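Local coordinates for protein purine nucleoside phosphorylase (Schistosoma mansoni, PDB 5KO5) that probably catalyses the reversible phosphorolysis of purine nucleosides to the free base and ribose 1-phosphate, and here holds cytosine in its base pocket, at residues G30-S35 with V81-R86; I115-G120 with M221-E226; D130-K135 with S241-N246; V193-G198 with D217-S222. All blocks are in the same frame, centred on the assembly; numbering follows the deposited sequence.

All four contacts are buried and belong to the same mixed sheet. Contact 1 pairs parallel strands and contact 4 does the same inside a beta-alpha-beta unit, whereas contact 3 is antiparallel and contact 2 brings strand 112-121 against the start of helix 224-232. Contacts 2 and 4 share Met221 and Ser222; with contact 3 they supply residues of the cytosine pocket, while contact 1 stands apart, the Arg86 side chain about 10 Å from the cytosine. Contacts 1 and 3 rest on backbone bonds and mainly apolar packing, with an arginine in the first and a phenylalanine ring in the second; contact 2 uses buried hydroxyl and amide groups, and contact 4 adds a tyrosine hydroxyl and touches neighbouring subunits more widely.

Contact 1 of 4, residues G30-S35 with V81-R86; sequences GIICGS and VAMQGR. With EDO (1,2-ethanediol), chain C.
Ile32 meets Arg86 through one methyl: CG2 lies over a face of the guanidinium, offset toward its rim, 3.5 Å from Arg86 NE. The two side chains cross at about a right angle, and Gly34 CA sits at the guanidinium edge. The other branch of Ile32 runs alongside Met83, with CD1 4.0 Å from Met83 SD. On the other face of the sheet Ile31 CG1 presses on Ala82 CB at 3.4 Å, a tight pair; chi1 of 69° sets CG1 between the backbone N and carbonyl carbon. Two bonds hold the parallel strands in register, Ile31 N to Val81 O (2.9 Å) and Met83 N to Ile31 O (3.0 Å). Where the strands part, water 1 accepts from Cys33 N and donates to Met83 O. Further out, a salt bridge to Glu226 and a hydrogen bond to Thr116 O anchor the Arg86 guanidinium. A 1,2-ethanediol, probably a crystallisation additive, accepts a bond from Ser35 N; in trimeric relatives the corresponding serine and arginine help bind phosphate, so the diol probably lies in or near that site. Strand 29-32 is flanked by strands 78-84 and 112-121, while helix 95-108 packs on the face bearing Ile32, Val81 and Met83.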
loop_
_atom_site.group_PDB
_atom_site.type_symbol
_atom_site.label_atom_id
_atom_site.label_comp_id
_atom_site.label_asym_id
_atom_site.label_seq_id
_atom_site.Cartn_x
_atom_site.Cartn_y
_atom_site.Cartn_z
ATOM N N GLY A 30 22.763 -5.655 18.441
ATOM C CA GLY A 30 22.787 -4.790 17.279
ATOM C C GLY A 30 22.092 -3.484 17.605
ATOM O O GLY A 30 21.189 -3.439 18.444
ATOM N N ILE A 31 22.534 -2.404 16.964
ATOM C CA ILE A 31 21.899 -1.102 17.166
ATOM C C ILE A 31 21.688 -0.404 15.825
ATOM O O ILE A 31 22.544 -0.440 14.934
ATOM C CB ILE A 31 22.611 -0.197 18.204
ATOM C CG1 ILE A 31 23.955 0.291 17.701
ATOM C CG2 ILE A 31 22.820 -0.915 19.539
ATOM C CD1 ILE A 31 24.631 1.272 18.656
ATOM N N ILE A 32 20.532 0.233 15.688
ATOM C CA ILE A 32 20.206 1.063 14.536
ATOM C C ILE A 32 19.644 2.352 15.108
ATOM O O ILE A 32 18.713 2.319 15.920
ATOM C CB ILE A 32 19.186 0.371 13.611
ATOM C CG1 ILE A 32 19.767 -0.927 13.033
ATOM C CG2 ILE A 32 18.733 1.302 12.499
ATOM C CD1 ILE A 32 18.757 -1.775 12.262
ATOM N N CYS A 33 20.236 3.479 14.740
ATOM C CA CYS A 33 19.965 4.739 15.417
ATOM C C CYS A 33 19.228 5.694 14.491
ATOM O O CYS A 33 19.482 5.730 13.279
ATOM C CB CYS A 33 21.268 5.388 15.884
ATOM S SG CYS A 33 22.228 4.340 16.990
ATOM N N GLY A 34 18.320 6.475 15.070
ATOM C CA GLY A 34 17.611 7.475 14.300
ATOM C C GLY A 34 18.505 8.641 13.916
ATOM O O GLY A 34 19.622 8.807 14.408
ATOM N N SER A 35 17.999 9.464 12.998
ATOM C CA SER A 35 18.770 10.598 12.504
ATOM C C SER A 35 19.072 11.562 13.642
ATOM O O SER A 35 18.181 11.922 14.420
ATOM C CB SER A 35 17.988 11.311 11.404
ATOM O OG SER A 35 16.657 11.568 11.820
ATOM N N VAL A 81 27.235 -4.421 17.351
ATOM C CA VAL A 81 27.403 -4.041 15.953
ATOM C C VAL A 81 26.354 -2.985 15.638
ATOM O O VAL A 81 25.177 -3.162 15.963
ATOM C CB VAL A 81 27.288 -5.249 14.998
ATOM C CG1 VAL A 81 26.005 -6.047 15.246
ATOM C CG2 VAL A 81 27.364 -4.796 13.549
ATOM N N ALA A 82 26.778 -1.881 15.030
ATOM C CA ALA A 82 25.892 -0.758 14.747
ATOM C C ALA A 82 25.835 -0.492 13.251
ATOM O O ALA A 82 26.851 -0.590 12.557
ATOM C CB ALA A 82 26.407 0.513 15.428
ATOM N N MET A 83 24.655 -0.111 12.761
ATOM C CA MET A 83 24.535 0.425 11.408
ATOM C C MET A 83 24.667 1.939 11.479
ATOM O O MET A 83 23.821 2.614 12.069
ATOM C CB MET A 83 23.207 0.031 10.769
ATOM C CG MET A 83 23.080 -1.456 10.554
ATOM S SD MET A 83 21.651 -1.935 9.559
ATOM C CE MET A 83 22.171 -1.394 7.923
ATOM N N GLN A 84 25.736 2.472 10.888
ATOM C CA GLN A 84 25.945 3.910 10.804
ATOM C C GLN A 84 25.520 4.334 9.402
ATOM O O GLN A 84 26.275 4.183 8.439
ATOM C CB GLN A 84 27.406 4.248 11.069
ATOM C CG GLN A 84 27.662 5.723 11.224
ATOM C CD GLN A 84 29.104 6.004 11.525
ATOM O OE1 GLN A 84 30.001 5.537 10.821
ATOM N NE2 GLN A 84 29.345 6.759 12.588
ATOM N N GLY A 85 24.308 4.862 9.289
ATOM C CA GLY A 85 23.731 5.077 7.979
ATOM C C GLY A 85 22.621 4.079 7.727
ATOM O O GLY A 85 22.811 3.040 7.089
ATOM N N ARG A 86 21.450 4.402 8.252
ATOM C CA ARG A 86 20.292 3.531 8.188
ATOM C C ARG A 86 19.734 3.474 6.767
ATOM O O ARG A 86 19.782 4.451 6.018
ATOM C CB ARG A 86 19.236 4.131 9.105
ATOM C CG ARG A 86 18.031 3.312 9.318
ATOM C CD ARG A 86 17.196 4.027 10.330
ATOM N NE ARG A 86 16.212 3.142 10.916
ATOM C CZ ARG A 86 15.574 3.415 12.041
ATOM N NH1 ARG A 86 15.829 4.551 12.681
ATOM N NH2 ARG A 86 14.689 2.558 12.515
HETATM C C1 EDO C . 13.006 7.542 11.461
HETATM O O1 EDO C . 12.481 7.418 10.133
HETATM C C2 EDO C . 14.513 7.677 11.450
HETATM O O2 EDO C . 14.892 8.504 12.547
HETATM O O HOH W 1 21.452 3.643 12.072
#

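Contact 2 of 4, residues I115-G120 with M221-E226; sequences ITNLAG and MSTVPE. With CYT (6-aminopyrimidin-2(1H)-one), chain B; EDO (1,2-ethanediol), chain C.
Asn117 and Thr223 cross at about a right angle and share the one direct hydrogen bond of this contact, Asn117 ND2 to Thr223 OG1 at 2.8 Å. The hydroxyl lies 25° out of the amide plane and the angle at hydrogen is 142°, so the bond is bent. With chi1 at 64°, the amide of Asn117 is folded between its backbone N and carbonyl carbon; the other end of the amide, OD1, is bonded to Ser241 OG, which helps fix the group's rotation. Thr223 OG1 is also hydrogen-bonded to Ser222 OG (2.9 Å). Next to these polar groups Ile115 and Thr223 run antiparallel, side against side, with Ile115 CG2 3.9 Å from Thr223 OG1, while Ile115 CD1 reaches Glu226 CB at 4.1 Å. Leu118 O receives a bond from water 2 (2.7 Å), and Leu118 N donates to a 1,2-ethanediol that also lies against Ser222. Gly120 N is 3.3 Å from cytosine C4 and Met221 CE lies near its O2, so both segments contribute to the base pocket, through Leu118, Ala119 and Gly120 on one and Met221 on the other. Thr223 occupies the N-cap position of helix 224-232 without a capping bond, its hydroxyl turned to Asn117 and Ser222 instead. That helix packs against strand 112-121; strand 236-246 borders the same strand, and helix 259-283 touches Thr116 and Leu118.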
loop_
_atom_site.group_PDB
_atom_site.type_symbol
_atom_site.label_atom_id
_atom_site.label_comp_id
_atom_site.label_asym_id
_atom_site.label_seq_id
_atom_site.Cartn_x
_atom_site.Cartn_y
_atom_site.Cartn_z
ATOM N N ILE A 115 16.693 -0.148 18.602
ATOM C CA ILE A 115 16.385 0.774 17.513
ATOM C C ILE A 115 15.847 2.077 18.087
ATOM O O ILE A 115 15.003 2.066 18.988
ATOM C CB ILE A 115 15.330 0.169 16.567
ATOM C CG1 ILE A 115 15.747 -1.220 16.083
ATOM C CG2 ILE A 115 15.089 1.098 15.376
ATOM C CD1 ILE A 115 14.673 -1.917 15.250
ATOM N N THR A 116 16.310 3.205 17.549
ATOM C CA THR A 116 15.684 4.489 17.835
ATOM C C THR A 116 15.237 5.134 16.529
ATOM O O THR A 116 15.745 4.819 15.451
ATOM C CB THR A 116 16.615 5.452 18.601
ATOM O OG1 THR A 116 17.796 5.708 17.822
ATOM C CG2 THR A 116 17.009 4.865 19.952
ATOM N N ASN A 117 14.255 6.027 16.634
ATOM C CA ASN A 117 13.778 6.766 15.477
ATOM C C ASN A 117 13.218 8.103 15.948
ATOM O O ASN A 117 13.002 8.321 17.142
ATOM C CB ASN A 117 12.747 5.963 14.659
ATOM C CG ASN A 117 11.462 5.677 15.423
ATOM O OD1 ASN A 117 10.762 6.590 15.863
ATOM N ND2 ASN A 117 11.129 4.398 15.554
ATOM N N LEU A 118 13.013 9.004 14.992
ATOM C CA LEU A 118 12.282 10.245 15.217
ATOM C C LEU A 118 10.885 10.072 14.642
ATOM O O LEU A 118 10.719 9.509 13.553
ATOM C CB LEU A 118 12.976 11.428 14.531
ATOM C CG LEU A 118 14.004 12.260 15.306
ATOM C CD1 LEU A 118 13.377 12.957 16.508
ATOM C CD2 LEU A 118 15.171 11.421 15.737
ATOM N N ALA A 119 9.872 10.523 15.378
ATOM C CA ALA A 119 8.504 10.258 14.956
ATOM C C ALA A 119 7.598 11.437 15.282
ATOM O O ALA A 119 7.922 12.285 16.114
ATOM C CB ALA A 119 7.957 8.997 15.645
ATOM N N GLY A 120 6.449 11.484 14.609
ATOM C CA GLY A 120 5.399 12.416 14.968
ATOM C C GLY A 120 4.482 11.841 16.039
ATOM O O GLY A 120 4.090 10.675 15.973
ATOM N N MET A 221 8.569 6.796 9.563
ATOM C CA MET A 221 8.877 6.257 8.240
ATOM C C MET A 221 9.909 5.134 8.276
ATOM O O MET A 221 10.543 4.842 7.254
ATOM C CB MET A 221 9.348 7.363 7.297
ATOM C CG MET A 221 8.426 8.554 7.206
ATOM S SD MET A 221 9.172 9.834 6.181
ATOM C CE MET A 221 8.054 11.190 6.541
ATOM N N SER A 222 10.092 4.488 9.416
ATOM C CA SER A 222 11.165 3.512 9.515
ATOM C C SER A 222 10.738 2.422 10.483
ATOM O O SER A 222 9.556 2.293 10.816
ATOM C CB SER A 222 12.459 4.193 9.989
ATOM O OG SER A 222 12.332 4.588 11.339
ATOM N N THR A 223 11.726 1.638 10.918
ATOM C CA THR A 223 11.671 0.797 12.111
ATOM C C THR A 223 10.901 -0.500 11.898
ATOM O O THR A 223 11.446 -1.579 12.131
ATOM C CB THR A 223 11.153 1.592 13.306
ATOM O OG1 THR A 223 12.073 2.668 13.553
ATOM C CG2 THR A 223 11.072 0.711 14.548
ATOM N N VAL A 224 9.648 -0.417 11.456
ATOM C CA VAL A 224 8.816 -1.599 11.239
ATOM C C VAL A 224 9.472 -2.621 10.304
ATOM O O VAL A 224 9.425 -3.824 10.605
ATOM C CB VAL A 224 7.388 -1.196 10.831
ATOM C CG1 VAL A 224 6.591 -2.396 10.318
ATOM C CG2 VAL A 224 6.675 -0.542 12.019
ATOM N N PRO A 225 10.116 -2.228 9.198
ATOM C CA PRO A 225 10.766 -3.258 8.360
ATOM C C PRO A 225 11.850 -4.011 9.107
ATOM O O PRO A 225 11.895 -5.248 9.063
ATOM C CB PRO A 225 11.320 -2.456 7.168
ATOM C CG PRO A 225 10.404 -1.226 7.103
ATOM C CD PRO A 225 10.138 -0.897 8.552
ATOM N N GLU A 226 12.681 -3.285 9.855
ATOM C CA GLU A 226 13.754 -3.931 10.604
ATOM C C GLU A 226 13.195 -4.811 11.704
ATOM O O GLU A 226 13.720 -5.907 11.946
ATOM C CB GLU A 226 14.679 -2.877 11.218
ATOM C CG GLU A 226 15.480 -2.099 10.212
ATOM C CD GLU A 226 14.869 -0.757 9.889
ATOM O OE1 GLU A 226 13.637 -0.694 9.757
ATOM O OE2 GLU A 226 15.625 0.234 9.762
HETATM N N3 CYT B . 6.963 12.395 11.189
HETATM C C4 CYT B . 7.282 13.371 12.040
HETATM N N1 CYT B . 9.186 11.569 11.350
HETATM C C2 CYT B . 7.896 11.485 10.812
HETATM O O2 CYT B . 7.633 10.600 9.991
HETATM N N4 CYT B . 6.324 14.246 12.363
HETATM C C5 CYT B . 8.590 13.469 12.609
HETATM C C6 CYT B . 9.499 12.559 12.232
HETATM C C1 EDO C . 13.006 7.542 11.461
HETATM O O1 EDO C . 12.481 7.418 10.133
HETATM C C2 EDO C . 14.513 7.677 11.450
HETATM O O2 EDO C . 14.892 8.504 12.547
HETATM O O HOH W 2 10.317 6.977 12.644
HETATM O O HOH W 3 10.485 8.987 10.321
#

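Contact 3 of 4, residues D130-K135 with S241-N246; sequences DFVLIK and SLIANN. With CYT (6-aminopyrimidin-2(1H)-one), chain B.
The Phe131 ring meets Leu242 obliquely, its CE1 3.7 Å from Leu242 CD1, with Ser241 O at the ring edge near its plane. Trp276 meets the same ring with the two planes at about 60°. The amide of Asn245 is the second flat group; its OD1 accepts a hydrogen bond from cytosine N4 at 2.9 Å and 162°, while its ND2 is bonded to Asp250 and Ser247, partners that probably hold the carbonyl turned to the base. Chi1 of 67° turns this amide back between the backbone N and carbonyl carbon. The strands themselves are antiparallel: Val132 and Ser241 form a hydrogen-bonded pair, with Val132 N to Ser241 O at 2.8 Å and Ser241 N to Val132 O at 2.9 Å, and Phe131 with Leu242 is the adjacent non-hydrogen-bonded pair. Ile243 N adds a nearly straight bond to Asp130 O at 2.8 Å. On the sheet face opposite Phe131, Val132 CG2 packs on Ile243 CD1 at 3.7 Å, and Ile134 CD1 approaches Ser241 OG at 3.4 Å, a hydroxyl whose polar partner is Asn117. Strand 131-139 is flanked by 189-196 as well as 236-246, which in turn borders 112-121. Helix 259-283 packs against Phe131 and Leu242, and Asn246 caps the start of helix 247-252.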
loop_
_atom_site.group_PDB
_atom_site.type_symbol
_atom_site.label_atom_id
_atom_site.label_comp_id
_atom_site.label_asym_id
_atom_site.label_seq_id
_atom_site.Cartn_x
_atom_site.Cartn_y
_atom_site.Cartn_z
ATOM N N ASP A 130 9.455 13.971 24.048
ATOM C CA ASP A 130 9.104 12.769 24.791
ATOM C C ASP A 130 9.662 11.537 24.085
ATOM O O ASP A 130 9.988 11.564 22.897
ATOM C CB ASP A 130 7.582 12.618 24.897
ATOM C CG ASP A 130 6.944 13.594 25.889
ATOM O OD1 ASP A 130 7.668 14.263 26.659
ATOM O OD2 ASP A 130 5.695 13.679 25.907
ATOM N N PHE A 131 9.767 10.445 24.834
ATOM C CA PHE A 131 10.164 9.151 24.298
ATOM C C PHE A 131 8.974 8.206 24.368
ATOM O O PHE A 131 8.230 8.206 25.354
ATOM C CB PHE A 131 11.303 8.535 25.108
ATOM C CG PHE A 131 12.538 9.379 25.168
ATOM C CD1 PHE A 131 13.328 9.558 24.041
ATOM C CD2 PHE A 131 12.927 9.973 26.355
ATOM C CE1 PHE A 131 14.483 10.336 24.102
ATOM C CE2 PHE A 131 14.076 10.745 26.422
ATOM C CZ PHE A 131 14.852 10.924 25.293
ATOM N N VAL A 132 8.805 7.386 23.333
ATOM C CA VAL A 132 7.766 6.360 23.316
ATOM C C VAL A 132 8.413 4.990 23.147
ATOM O O VAL A 132 9.070 4.724 22.129
ATOM C CB VAL A 132 6.717 6.626 22.231
ATOM C CG1 VAL A 132 5.690 5.503 22.211
ATOM C CG2 VAL A 132 6.040 7.970 22.484
ATOM N N LEU A 133 8.245 4.131 24.153
ATOM C CA LEU A 133 8.591 2.723 24.010
ATOM C C LEU A 133 7.547 2.080 23.109
ATOM O O LEU A 133 6.357 2.074 23.436
ATOM C CB LEU A 133 8.602 2.040 25.378
ATOM C CG LEU A 133 9.454 2.718 26.451
ATOM C CD1 LEU A 133 9.328 1.985 27.779
ATOM C CD2 LEU A 133 10.910 2.808 26.012
ATOM N N ILE A 134 7.973 1.560 21.969
ATOM C CA ILE A 134 7.016 1.016 21.013
ATOM C C ILE A 134 6.585 -0.372 21.463
ATOM O O ILE A 134 7.421 -1.243 21.722
ATOM C CB ILE A 134 7.611 1.004 19.601
ATOM C CG1 ILE A 134 7.886 2.442 19.171
ATOM C CG2 ILE A 134 6.635 0.318 18.617
ATOM C CD1 ILE A 134 8.720 2.550 17.917
ATOM N N LYS A 135 5.273 -0.574 21.585
ATOM C CA LYS A 135 4.741 -1.848 22.058
ATOM C C LYS A 135 3.973 -2.611 20.989
ATOM O O LYS A 135 3.550 -3.742 21.241
ATOM C CB LYS A 135 3.859 -1.657 23.304
ATOM C CG LYS A 135 2.615 -0.815 23.073
ATOM C CD LYS A 135 1.817 -0.683 24.371
ATOM C CE LYS A 135 0.693 0.332 24.239
ATOM N NZ LYS A 135 -0.403 -0.145 23.355
ATOM N N SER A 241 10.837 5.626 20.048
ATOM C CA SER A 241 10.645 6.823 19.238
ATOM C C SER A 241 10.902 8.067 20.074
ATOM O O SER A 241 10.436 8.170 21.211
ATOM C CB SER A 241 9.211 6.920 18.721
ATOM O OG SER A 241 8.967 5.973 17.702
ATOM N N LEU A 242 11.646 9.010 19.504
ATOM C CA LEU A 242 11.738 10.356 20.049
ATOM C C LEU A 242 10.711 11.215 19.323
ATOM O O LEU A 242 10.720 11.288 18.093
ATOM C CB LEU A 242 13.145 10.915 19.842
ATOM C CG LEU A 242 13.353 12.397 20.179
ATOM C CD1 LEU A 242 13.025 12.691 21.638
ATOM C CD2 LEU A 242 14.781 12.786 19.867
ATOM N N ILE A 243 9.817 11.847 20.079
ATOM C CA ILE A 243 8.722 12.618 19.498
ATOM C C ILE A 243 9.256 13.980 19.065
ATOM O O ILE A 243 9.678 14.791 19.896
ATOM C CB ILE A 243 7.553 12.759 20.482
ATOM C CG1 ILE A 243 7.048 11.371 20.921
ATOM C CG2 ILE A 243 6.458 13.624 19.880
ATOM C CD1 ILE A 243 6.646 10.460 19.753
ATOM N N ALA A 244 9.238 14.239 17.756
ATOM C CA ALA A 244 9.721 15.523 17.250
ATOM C C ALA A 244 8.689 16.635 17.420
ATOM O O ALA A 244 9.057 17.799 17.587
ATOM C CB ALA A 244 10.103 15.396 15.774
ATOM N N ASN A 245 7.407 16.291 17.388
ATOM C CA ASN A 245 6.326 17.263 17.367
ATOM C C ASN A 245 5.054 16.476 17.602
ATOM O O ASN A 245 5.026 15.261 17.411
ATOM C CB ASN A 245 6.242 17.947 15.996
ATOM C CG ASN A 245 5.814 16.988 14.904
ATOM O OD1 ASN A 245 6.548 16.052 14.574
ATOM N ND2 ASN A 245 4.615 17.190 14.360
ATOM N N ASN A 246 4.000 17.167 18.010
ATOM C CA ASN A 246 2.682 16.550 18.047
ATOM C C ASN A 246 1.931 16.995 16.803
ATOM O O ASN A 246 1.553 18.167 16.680
ATOM C CB ASN A 246 1.904 16.899 19.309
ATOM C CG ASN A 246 0.658 16.076 19.423
ATOM O OD1 ASN A 246 -0.251 16.228 18.619
ATOM N ND2 ASN A 246 0.631 15.144 20.375
HETATM N N3 CYT B . 6.963 12.395 11.189
HETATM C C4 CYT B . 7.282 13.371 12.040
HETATM N N1 CYT B . 9.186 11.569 11.350
HETATM C C2 CYT B . 7.896 11.485 10.812
HETATM O O2 CYT B . 7.633 10.600 9.991
HETATM N N4 CYT B . 6.324 14.246 12.363
HETATM C C5 CYT B . 8.590 13.469 12.609
HETATM C C6 CYT B . 9.499 12.559 12.232
#

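Contact 4 of 4, residues V193-G198 with D217-S222; sequences VYAFNG and DVVGMS. With CYT (6-aminopyrimidin-2(1H)-one), chain B.
Hydrogen bonds along the backbone run from Val193 to Asn197, pairing the strands in parallel. Val193 O accepts from both Asp217 N and Val218 N, Ala195 N donates to Val218 O at 2.8 Å in a nearly straight bond (177°), and Gly220 N reaches Ala195 O at 3.0 Å. Beyond them, Asn197 N donates to Gly220 O. A carboxylate closes the start of the ladder: Asp217 OD2 takes Val193 N at 2.8 Å on its anti lone pair. These bonds join the two strands of a beta-alpha-beta unit, strand 189-196, helix 205-213 and strand 218-220, with Val219, Gly220 and Met221 lining the cytosine pocket. Side-chain hydrogen bonding centres on Tyr194: with CG anti to the backbone N (chi1 -179°), its ring spans Val218 to Ser222 and its OH accepts from Ser222 N at 3.1 Å. Water 2 lies in the ring plane, 2.7 Å from that OH. In apolar packing, Val218 CG2 meets Tyr194 CD2 at 3.4 Å, the two side chains crossing at about a right angle. The Phe196 ring meets backbone oxygens: Gly220 O lies at its edge, in plane, and Met221 O is 3.5 Å from Phe196 CE1; Leu145 of the second subunit packs on this phenylalanine.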
loop_
_atom_site.group_PDB
_atom_site.type_symbol
_atom_site.label_atom_id
_atom_site.label_comp_id
_atom_site.label_asym_id
_atom_site.label_seq_id
_atom_site.Cartn_x
_atom_site.Cartn_y
_atom_site.Cartn_z
ATOM N N VAL A 193 1.689 2.684 20.237
ATOM C CA VAL A 193 1.613 1.963 18.970
ATOM C C VAL A 193 2.162 2.854 17.864
ATOM O O VAL A 193 1.773 4.025 17.747
ATOM C CB VAL A 193 0.156 1.576 18.663
ATOM C CG1 VAL A 193 0.030 0.983 17.251
ATOM C CG2 VAL A 193 -0.368 0.607 19.711
ATOM N N TYR A 194 3.045 2.294 17.037
ATOM C CA TYR A 194 3.725 3.021 15.965
ATOM C C TYR A 194 3.055 2.738 14.622
ATOM O O TYR A 194 2.960 1.581 14.197
ATOM C CB TYR A 194 5.187 2.574 15.925
ATOM C CG TYR A 194 6.095 3.222 14.901
ATOM C CD1 TYR A 194 6.171 2.729 13.602
ATOM C CD2 TYR A 194 6.944 4.267 15.264
ATOM C CE1 TYR A 194 7.031 3.295 12.678
ATOM C CE2 TYR A 194 7.815 4.843 14.344
ATOM C CZ TYR A 194 7.848 4.349 13.056
ATOM O OH TYR A 194 8.710 4.896 12.146
ATOM N N ALA A 195 2.614 3.788 13.938
ATOM C CA ALA A 195 2.119 3.634 12.575
ATOM C C ALA A 195 3.271 3.855 11.612
ATOM O O ALA A 195 3.954 4.877 11.694
ATOM C CB ALA A 195 1.035 4.665 12.274
ATOM N N PHE A 196 3.459 2.917 10.677
ATOM C CA PHE A 196 4.491 3.033 9.650
ATOM C C PHE A 196 3.871 3.687 8.420
ATOM O O PHE A 196 3.021 3.088 7.751
ATOM C CB PHE A 196 5.047 1.644 9.340
ATOM C CG PHE A 196 6.119 1.600 8.266
ATOM C CD1 PHE A 196 6.897 2.714 7.936
ATOM C CD2 PHE A 196 6.342 0.405 7.580
ATOM C CE1 PHE A 196 7.870 2.628 6.937
ATOM C CE2 PHE A 196 7.322 0.317 6.578
ATOM C CZ PHE A 196 8.098 1.435 6.267
ATOM N N ASN A 197 4.257 4.949 8.176
ATOM C CA ASN A 197 3.995 5.675 6.933
ATOM C C ASN A 197 5.205 5.503 6.033
ATOM O O ASN A 197 6.306 5.925 6.386
ATOM C CB ASN A 197 3.832 7.161 7.261
ATOM C CG ASN A 197 3.875 8.051 6.032
ATOM O OD1 ASN A 197 3.502 7.627 4.936
ATOM N ND2 ASN A 197 4.309 9.306 6.212
ATOM N N GLY A 198 5.018 4.866 4.881
ATOM C CA GLY A 198 6.145 4.665 3.987
ATOM C C GLY A 198 6.918 5.938 3.691
ATOM O O GLY A 198 8.134 5.903 3.523
ATOM N N ASP A 217 -0.494 5.897 18.242
ATOM C CA ASP A 217 0.095 6.881 19.142
ATOM C C ASP A 217 1.188 7.718 18.503
ATOM O O ASP A 217 1.333 8.888 18.868
ATOM C CB ASP A 217 0.646 6.187 20.390
ATOM C CG ASP A 217 -0.442 5.450 21.152
ATOM O OD1 ASP A 217 -1.359 6.138 21.644
ATOM O OD2 ASP A 217 -0.411 4.208 21.243
ATOM N N VAL A 218 1.977 7.144 17.589
ATOM C CA VAL A 218 3.079 7.831 16.922
ATOM C C VAL A 218 3.098 7.375 15.468
ATOM O O VAL A 218 2.550 6.327 15.124
ATOM C CB VAL A 218 4.460 7.590 17.584
ATOM C CG1 VAL A 218 4.403 7.837 19.084
ATOM C CG2 VAL A 218 4.950 6.192 17.318
ATOM N N VAL A 219 3.720 8.182 14.606
ATOM C CA VAL A 219 3.847 7.841 13.187
ATOM C C VAL A 219 5.264 8.152 12.721
ATOM O O VAL A 219 5.853 9.171 13.106
ATOM C CB VAL A 219 2.776 8.552 12.324
ATOM C CG1 VAL A 219 2.891 10.075 12.422
ATOM C CG2 VAL A 219 2.855 8.103 10.864
ATOM N N GLY A 220 5.829 7.266 11.903
ATOM C CA GLY A 220 7.136 7.542 11.338
ATOM C C GLY A 220 7.366 6.669 10.129
ATOM O O GLY A 220 6.503 5.881 9.737
ATOM N N MET A 221 8.569 6.796 9.563
ATOM C CA MET A 221 8.877 6.257 8.240
ATOM C C MET A 221 9.909 5.134 8.276
ATOM O O MET A 221 10.543 4.842 7.254
ATOM C CB MET A 221 9.348 7.363 7.297
ATOM C CG MET A 221 8.426 8.554 7.206
ATOM S SD MET A 221 9.172 9.834 6.181
ATOM C CE MET A 221 8.054 11.190 6.541
ATOM N N SER A 222 10.092 4.488 9.416
ATOM C CA SER A 222 11.165 3.512 9.515
ATOM C C SER A 222 10.738 2.422 10.483
ATOM O O SER A 222 9.556 2.293 10.816
ATOM C CB SER A 222 12.459 4.193 9.989
ATOM O OG SER A 222 12.332 4.588 11.339
HETATM N N3 CYT B . 6.963 12.395 11.189
HETATM C C4 CYT B . 7.282 13.371 12.040
HETATM N N1 CYT B . 9.186 11.569 11.350
HETATM C C2 CYT B . 7.896 11.485 10.812
HETATM O O2 CYT B . 7.633 10.600 9.991
HETATM N N4 CYT B . 6.324 14.246 12.363
HETATM C C5 CYT B . 8.590 13.469 12.609
HETATM C C6 CYT B . 9.499 12.559 12.232
HETATM O O HOH W 2 10.317 6.977 12.644
HETATM O O HOH W 4 10.159 4.230 4.436
#